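Local coordinates for subtilisin-like protein (Prochloron didemni, PDB 3ZXY), which probably acts as a serine endopeptidase of the subtilisin family, this chain being the protease domain of the longer PatA, here an active-site mutant, at residues Gly46-Ser49 / Ala50-Thr53. The protein carries 1 engineered substitution. Sequence-based numbering, arbitrary orientation.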
# COMPACT_ATOMS: atom_id res chain seq x y z
N GLY A 46 -14.61 -15.87 0.55
CA GLY A 46 -14.89 -14.43 0.55
C GLY A 46 -14.01 -13.70 -0.43
O GLY A 46 -12.79 -13.85 -0.42
N PHE A 47 -14.61 -12.86 -1.26
CA PHE A 47 -13.85 -12.06 -2.22
C PHE A 47 -12.94 -11.05 -1.55
O PHE A 47 -11.83 -10.80 -2.03
CB PHE A 47 -14.78 -11.38 -3.21
CG PHE A 47 -15.37 -12.33 -4.19
CD1 PHE A 47 -14.58 -12.85 -5.22
CD2 PHE A 47 -16.67 -12.75 -4.07
CE1 PHE A 47 -15.10 -13.77 -6.11
CE2 PHE A 47 -17.19 -13.66 -4.96
CZ PHE A 47 -16.40 -14.16 -5.98
N MET A 48 -13.39 -10.46 -0.46
CA MET A 48 -12.56 -9.47 0.22
C MET A 48 -11.57 -10.13 1.18
O MET A 48 -10.45 -9.62 1.38
CB MET A 48 -13.43 -8.39 0.88
CG MET A 48 -14.03 -7.41 -0.12
SD MET A 48 -12.76 -6.55 -1.08
CE MET A 48 -12.95 -7.41 -2.64
N SER A 49 -11.94 -11.29 1.74
CA SER A 49 -10.96 -12.13 2.44
C SER A 49 -9.80 -12.51 1.50
O SER A 49 -8.63 -12.48 1.89
CB SER A 49 -11.61 -13.40 2.98
OG SER A 49 -12.48 -13.13 4.06
N ALA A 50 -10.12 -12.84 0.25
CA ALA A 50 -9.08 -13.15 -0.74
C ALA A 50 -8.21 -11.93 -0.99
O ALA A 50 -6.98 -12.00 -0.96
CB ALA A 50 -9.70 -13.63 -2.04
N HIS A 51 -8.85 -10.80 -1.19
CA HIS A 51 -8.15 -9.56 -1.51
C HIS A 51 -7.23 -9.15 -0.37
O HIS A 51 -6.03 -8.88 -0.57
CB HIS A 51 -9.20 -8.49 -1.80
CG HIS A 51 -8.70 -7.30 -2.56
ND1 HIS A 51 -8.21 -6.22 -1.93
CD2 HIS A 51 -8.71 -7.00 -3.92
CE1 HIS A 51 -7.87 -5.29 -2.84
NE2 HIS A 51 -8.17 -5.76 -4.06
N GLY A 52 -7.76 -9.12 0.85
CA GLY A 52 -6.99 -8.67 2.00
C GLY A 52 -5.87 -9.62 2.38
O GLY A 52 -4.77 -9.17 2.72
N THR A 53 -6.12 -10.93 2.31
CA THR A 53 -5.08 -11.91 2.63
C THR A 53 -3.93 -11.81 1.63
O THR A 53 -2.74 -11.86 2.02
CB THR A 53 -5.66 -13.33 2.65
OG1 THR A 53 -6.73 -13.38 3.62
CG2 THR A 53 -4.60 -14.38 2.98
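Thr-53 bonds to the carbonyl oxygen of Ser-49 twice: OG1 reaches Ser-49 O at 2.7 Å, and the backbone N of Thr-53 reaches the same O at 3.0 Å, from the opposite face of the carbonyl plane. The hydroxyl can fold back one turn because it lies beside its own backbone N (chi1 -58°). It also hydrogen-bonds the backbone N of Asp-20. Losing the hydroxyl to an alanine is likely to leave the Asp-20 amide without this acceptor and Ser-49 O with just the Thr-53 amide of the two donors. Nearer the helix start, Gly-46 O, at the N-cap, takes the N of Ala-50 at 2.9 Å, and Met-48 O takes the N of Gly-52 at 2.8 Å. Glycine suits position 46, since a CB there would be crowded by Ser-49 OG. Met-48, its unbranched chain bent at chi2 and chi3, lies alongside His-51, with CE 4.0 Å from His-51 CB and SD in an oblique sulfur-aromatic contact, 4.9 Å from the ring centroid. Farther out, the short side chain of Ser-49 fits a buried place, where OG hydrogen-bonds Asp-84 and the N of Arg-43. The His-51 ring leads away from residues 46-49; its ND1 hydrogen-bonds Asp-16, and the engineered Ala-211 stands where the serine would be. A histidine near a helix N-terminus, bonded through ND1 to an aspartate, matches the predicted Asp-His-Ser triad of the subtilisin fold.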